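Local atomic coordinates of haloacid dehalogenase-like hydrolase (Salmonella enterica subsp. enterica serovar Typhi, PDB entry 4EZE), a protein that probably hydrolyses O-phosphoserine to serine and phosphate, the last step of serine biosynthesis, as a magnesium-dependent phosphatase of the HAD superfamily. Residues Ala112-Met115 and Asp116-Ile120; Gly203-Asp206 and Ile207-Gln210. One frame throughout, in Å; residues are numbered along the deposited sequence.

Contact 1 of 2, residues Ala112-Met115 and Asp116-Ile120. With NA (sodium ion), chain D.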
ATOM      1  N   ALA A 112      -1.571  -3.952   6.833  1.00 39.02           N
ATOM      2  CA  ALA A 112      -2.290  -2.680   6.850  1.00 43.65           C
ATOM      3  C   ALA A 112      -2.227  -2.029   5.461  1.00 50.28           C
ATOM      4  O   ALA A 112      -1.181  -2.072   4.794  1.00 44.50           O
ATOM      5  CB  ALA A 112      -1.670  -1.742   7.880  1.00 39.76           C
ATOM      6  N   PHE A 113      -3.331  -1.415   5.042  1.00 47.19           N
ATOM      7  CA  PHE A 113      -3.381  -0.653   3.777  1.00 42.86           C
ATOM      8  C   PHE A 113      -3.791   0.798   4.003  1.00 45.25           C
ATOM      9  O   PHE A 113      -4.752   1.060   4.702  1.00 43.32           O
ATOM     10  CB  PHE A 113      -4.432  -1.239   2.852  1.00 44.67           C
ATOM     11  CG  PHE A 113      -4.152  -2.634   2.394  1.00 46.15           C
ATOM     12  CD1 PHE A 113      -3.413  -2.860   1.242  1.00 43.79           C
ATOM     13  CD2 PHE A 113      -4.664  -3.719   3.093  1.00 47.06           C
ATOM     14  CE1 PHE A 113      -3.177  -4.147   0.801  1.00 48.80           C
ATOM     15  CE2 PHE A 113      -4.433  -5.008   2.661  1.00 53.48           C
ATOM     16  CZ  PHE A 113      -3.690  -5.225   1.504  1.00 45.08           C
ATOM     17  N   ASP A 114      -3.081   1.746   3.403  1.00 48.76           N
ATOM     18  CA  ASP A 114      -3.600   3.104   3.317  1.00 37.32           C
ATOM     19  C   ASP A 114      -4.870   2.982   2.460  1.00 44.71           C
ATOM     20  O   ASP A 114      -5.040   1.982   1.761  1.00 42.32           O
ATOM     21  CB  ASP A 114      -2.568   4.009   2.621  1.00 39.62           C
ATOM     22  CG  ASP A 114      -2.969   5.486   2.623  1.00 64.62           C
ATOM     23  OD1 ASP A 114      -3.941   5.834   3.313  1.00 45.26           O
ATOM     24  OD2 ASP A 114      -2.306   6.304   1.944  1.00 56.31           O
ATOM     25  N   MET A 115      -5.744   3.987   2.482  1.00 43.23           N
ATOM     26  CA  MET A 115      -6.962   3.913   1.670  1.00 53.16           C
ATOM     27  C   MET A 115      -6.760   4.547   0.292  1.00 41.63           C
ATOM     28  O   MET A 115      -6.656   3.840  -0.716  1.00 44.85           O
ATOM     29  CB  MET A 115      -8.165   4.544   2.390  1.00 51.60           C
ATOM     30  CG  MET A 115      -9.390   4.749   1.492  1.00 53.53           C
ATOM     31  SD  MET A 115     -10.894   5.031   2.477  1.00 60.60           S
ATOM     32  CE  MET A 115     -10.514   6.586   3.300  1.00 51.88           C
ATOM     33  N   ASP A 116      -6.690   5.876   0.242  1.00 37.54           N
ATOM     34  CA  ASP A 116      -6.667   6.557  -1.048  1.00 39.73           C
ATOM     35  C   ASP A 116      -5.444   6.196  -1.893  1.00 45.56           C
ATOM     36  O   ASP A 116      -4.325   6.224  -1.412  1.00 52.20           O
ATOM     37  CB  ASP A 116      -6.734   8.071  -0.863  1.00 43.92           C
ATOM     38  CG  ASP A 116      -8.059   8.538  -0.285  1.00 56.33           C
ATOM     39  OD1 ASP A 116      -9.094   7.877  -0.517  1.00 60.47           O
ATOM     40  OD2 ASP A 116      -8.054   9.572   0.414  1.00 50.47           O
ATOM     41  N   SER A 117      -5.675   5.892  -3.165  1.00 48.65           N
ATOM     42  CA  SER A 117      -4.603   5.596  -4.106  1.00 53.43           C
ATOM     43  C   SER A 117      -3.776   4.381  -3.666  1.00 42.81           C
ATOM     44  O   SER A 117      -2.712   4.108  -4.208  1.00 52.11           O
ATOM     45  CB  SER A 117      -3.729   6.838  -4.344  1.00 41.63           C
ATOM     46  OG  SER A 117      -4.496   7.875  -4.939  1.00 57.79           O
ATOM     47  N   THR A 118      -4.276   3.658  -2.675  1.00 51.90           N
ATOM     48  CA  THR A 118      -3.681   2.391  -2.304  1.00 50.52           C
ATOM     49  C   THR A 118      -4.733   1.284  -2.358  1.00 43.30           C
ATOM     50  O   THR A 118      -4.813   0.544  -3.345  1.00 45.60           O
ATOM     51  CB  THR A 118      -2.986   2.461  -0.936  1.00 48.28           C
ATOM     52  OG1 THR A 118      -1.941   3.434  -0.995  1.00 43.63           O
ATOM     53  CG2 THR A 118      -2.365   1.098  -0.589  1.00 35.08           C
ATOM     54  N   PHE A 119      -5.558   1.180  -1.322  1.00 42.40           N
ATOM     55  CA  PHE A 119      -6.631   0.189  -1.328  1.00 40.43           C
ATOM     56  C   PHE A 119      -7.636   0.488  -2.442  1.00 60.75           C
ATOM     57  O   PHE A 119      -8.142  -0.420  -3.087  1.00 53.11           O
ATOM     58  CB  PHE A 119      -7.325   0.172   0.013  1.00 45.62           C
ATOM     59  CG  PHE A 119      -8.170  -1.039   0.243  1.00 46.98           C
ATOM     60  CD1 PHE A 119      -7.618  -2.199   0.800  1.00 45.99           C
ATOM     61  CD2 PHE A 119      -9.533  -1.018  -0.054  1.00 50.74           C
ATOM     62  CE1 PHE A 119      -8.409  -3.323   1.027  1.00 52.60           C
ATOM     63  CE2 PHE A 119     -10.333  -2.134   0.175  1.00 54.89           C
ATOM     64  CZ  PHE A 119      -9.772  -3.291   0.712  1.00 49.80           C
ATOM     65  N   ILE A 120      -7.904   1.769  -2.684  1.00 54.98           N
ATOM     66  CA  ILE A 120      -8.781   2.170  -3.786  1.00 34.99           C
ATOM     67  C   ILE A 120      -7.959   3.000  -4.735  1.00 47.99           C
ATOM     68  O   ILE A 120      -6.972   3.582  -4.310  1.00 39.82           O
ATOM     69  CB  ILE A 120     -10.015   2.965  -3.293  1.00 52.03           C
ATOM     70  CG1 ILE A 120      -9.593   4.204  -2.497  1.00 51.57           C
ATOM     71  CG2 ILE A 120     -10.907   2.090  -2.419  1.00 36.30           C
ATOM     72  CD1 ILE A 120     -10.759   5.127  -2.179  1.00 57.63           C
TER
HETATM   73 NA    NA D 302      -2.688   7.351  -0.005  1.00 56.47          NA
HETATM   74  O   HOH W   1      -6.011   7.754   2.361  1.00 53.68           O
HETATM   75  O   HOH W   2      -1.316   8.815   0.673  1.00 69.23           O
HETATM   76  O   HOH W   3      -3.086   9.489  -1.284  1.00 46.75           O
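D114 and D116 hold one sodium ion between them, the first through its carboxylate and the second through its backbone. D114 OD2 stands 2.2 Å from the sodium and D116 O 2.4 Å; waters 2 and 3 and D270 are the other ligands. The remaining oxygen of D114 is tied inward: M115 N donates to D114 OD1 from above the carboxylate plane, and water 1 donates to D114 OD1 while accepting from D116 N. With CG anti to the backbone N (chi1 -174°), the carboxylate reaches forward to the metal. The D116 side chain turns elsewhere, and its OD1 is hydrogen-bonded to G124 N.

Behind this shell the backbone winds into a widened, pi-type turn. M115 O takes T118 N at 3.1 Å and I120 N at 3.1 Å from opposite faces of its carbonyl plane, the second an i+5 bond, nearly straight at 175°. F119 N donates to D114 O at 3.2 Å. Farther from the metal, F119 CD1 lies 3.8 Å from F113 CG in a T-shaped pair, the edge of F119 meeting the face of F113.

This is the DxD loop of HAD phosphatases after the first central strand. D114 is the predicted nucleophile and D116 the predicted proton donor; the sodium probably marks the site of the magnesium cofactor, whose charge would help draw a phosphate toward D114.

Contact 2 of 2, residues Gly203-Asp206 and Ile207-Gln210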
ATOM      1  N   GLY A 203      -5.666   8.693   6.546  1.00 46.37           N
ATOM      2  CA  GLY A 203      -6.023  10.085   6.879  1.00 38.35           C
ATOM      3  C   GLY A 203      -7.363  10.530   6.310  1.00 43.09           C
ATOM      4  O   GLY A 203      -7.722  11.700   6.409  1.00 58.18           O
ATOM      5  N   GLY A 204      -8.113   9.593   5.726  1.00 54.21           N
ATOM      6  CA  GLY A 204      -9.388   9.909   5.079  1.00 47.18           C
ATOM      7  C   GLY A 204     -10.598   9.894   6.001  1.00 63.62           C
ATOM      8  O   GLY A 204     -10.459   9.789   7.215  1.00 53.06           O
ATOM      9  N   LEU A 205     -11.787   9.995   5.408  1.00 52.88           N
ATOM     10  CA  LEU A 205     -13.061   9.998   6.124  1.00 50.90           C
ATOM     11  C   LEU A 205     -13.496   8.634   6.636  1.00 42.26           C
ATOM     12  O   LEU A 205     -13.382   7.628   5.948  1.00 49.55           O
ATOM     13  CB  LEU A 205     -14.174  10.532   5.219  1.00 46.36           C
ATOM     14  CG  LEU A 205     -14.093  11.998   4.787  1.00 52.48           C
ATOM     15  CD1 LEU A 205     -15.229  12.356   3.853  1.00 62.16           C
ATOM     16  CD2 LEU A 205     -14.143  12.910   5.985  1.00 52.94           C
ATOM     17  N   ASP A 206     -14.074   8.617   7.830  1.00 43.86           N
ATOM     18  CA  ASP A 206     -14.525   7.372   8.422  1.00 40.91           C
ATOM     19  C   ASP A 206     -15.713   6.806   7.675  1.00 55.73           C
ATOM     20  O   ASP A 206     -15.967   5.601   7.706  1.00 56.09           O
ATOM     21  CB  ASP A 206     -14.915   7.583   9.882  1.00 41.66           C
ATOM     22  CG  ASP A 206     -15.990   8.673  10.054  1.00 63.31           C
ATOM     23  OD1 ASP A 206     -15.708   9.876   9.813  1.00 54.57           O
ATOM     24  OD2 ASP A 206     -17.118   8.320  10.459  1.00 53.84           O
ATOM     25  N   ILE A 207     -16.507   7.654   7.047  1.00 59.07           N
ATOM     26  CA  ILE A 207     -17.658   7.095   6.370  1.00 75.58           C
ATOM     27  C   ILE A 207     -17.168   6.178   5.267  1.00 48.95           C
ATOM     28  O   ILE A 207     -17.678   5.080   5.099  1.00 55.88           O
ATOM     29  CB  ILE A 207     -18.622   8.163   5.834  1.00 68.48           C
ATOM     30  CG1 ILE A 207     -19.906   7.502   5.348  1.00 60.17           C
ATOM     31  CG2 ILE A 207     -17.982   8.955   4.727  1.00 67.32           C
ATOM     32  CD1 ILE A 207     -20.974   8.471   4.950  1.00 84.37           C
ATOM     33  N   PHE A 208     -16.163   6.623   4.526  1.00 54.27           N
ATOM     34  CA  PHE A 208     -15.564   5.780   3.507  1.00 51.51           C
ATOM     35  C   PHE A 208     -14.839   4.580   4.082  1.00 53.16           C
ATOM     36  O   PHE A 208     -14.996   3.468   3.604  1.00 50.21           O
ATOM     37  CB  PHE A 208     -14.575   6.583   2.675  1.00 53.55           C
ATOM     38  CG  PHE A 208     -15.215   7.473   1.671  1.00 55.04           C
ATOM     39  CD1 PHE A 208     -16.119   8.428   2.059  1.00 50.09           C
ATOM     40  CD2 PHE A 208     -14.905   7.361   0.338  1.00 76.69           C
ATOM     41  CE1 PHE A 208     -16.705   9.246   1.141  1.00 67.10           C
ATOM     42  CE2 PHE A 208     -15.492   8.184  -0.583  1.00112.80           C
ATOM     43  CZ  PHE A 208     -16.394   9.130  -0.178  1.00 61.31           C
ATOM     44  N   THR A 209     -14.054   4.813   5.124  1.00 46.01           N
ATOM     45  CA  THR A 209     -13.232   3.765   5.695  1.00 54.82           C
ATOM     46  C   THR A 209     -14.031   2.620   6.280  1.00 55.01           C
ATOM     47  O   THR A 209     -13.746   1.462   6.019  1.00 49.70           O
ATOM     48  CB  THR A 209     -12.355   4.336   6.806  1.00 40.08           C
ATOM     49  OG1 THR A 209     -11.484   5.322   6.257  1.00 54.03           O
ATOM     50  CG2 THR A 209     -11.530   3.253   7.439  1.00 52.84           C
ATOM     51  N   GLN A 210     -15.050   2.948   7.056  1.00 67.24           N
ATOM     52  CA  GLN A 210     -15.892   1.927   7.650  1.00 59.66           C
ATOM     53  C   GLN A 210     -16.674   1.174   6.593  1.00 53.20           C
ATOM     54  O   GLN A 210     -16.829  -0.033   6.665  1.00 50.52           O
ATOM     55  CB  GLN A 210     -16.810   2.525   8.711  1.00 54.64           C
ATOM     56  CG  GLN A 210     -16.062   3.098   9.892  1.00 49.97           C
ATOM     57  CD  GLN A 210     -15.004   2.160  10.424  1.00 66.84           C
ATOM     58  OE1 GLN A 210     -15.224   0.963  10.534  1.00 52.67           O
ATOM     59  NE2 GLN A 210     -13.852   2.703  10.761  1.00 50.92           N
TER
HETATM   60  O   HOH W   4     -17.382  10.707   7.586  1.00 60.90           O
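T209 closes the first turn of helix 206-216 back onto L205, the N-cap residue. T209 N donates to L205 O at 3.0 Å, in the carbonyl plane and at 160°, and T209 OG1 lies 3.0 Å from the same L205 O. The hydroxyl comes back over the turn because OG1 is anti to the carbonyl carbon (chi1 -62°); it is also hydrogen-bonded to S223 OG. One residue on, Q210 N donates to D206 O at 2.9 Å, while Q210 CB and CG rest against that oxygen. This backbone turn is the tightly packed part of the contact.

The apolar side chains form a looser fringe. L205 CB lies 4.3 Å from F208 CD1, obliquely to the ring, and 4.2 Å from I207 CG2. F208 is buried chiefly by residues beyond the turn, V174 and C175 of helix 168-176 and M115, whereas L205 reaches V226.

D206 and Q210 are partly exposed, although their backbone is firmly bonded. The solvent side is where water 4 sits on the D206 carboxylate, which folds back over the start of the helix, CG lying between the backbone N and the carbonyl carbon (chi1 56°). Water 4 donates to D206 OD1 at 2.9 Å and accepts from I207 N at 3.2 Å, while V226 N donates to the same OD1.

The contact is the strand-to-helix turn after strand 197-202 of the Rossmann-like core. The backbone bonds close the turn; the D206 carboxylate would probably offset the positive end of the helix, and the water links it to I207 N.

Overall arrangement
Contact 1 takes in the end of strand 110-113 of the parallel sheet, contact 2 follows the neighbouring strand 197-202, and each leads into a helix. Contact 1 is buried, close to the middle of the chain, and built around a cation; contact 2, centred about 16 Å from the chain centre, is partly exposed and has no metal. Carboxylates serve different ends, metal binding in the first and water-mediated contact with a helix start in the second. Their centres are about 11 Å apart, and M115 joins them: its CE packs 3.4 Å from T209 OG1, and its SD lies 4.0 Å from F208 CB. The predicted catalytic loop thus rests directly against helix 206-216.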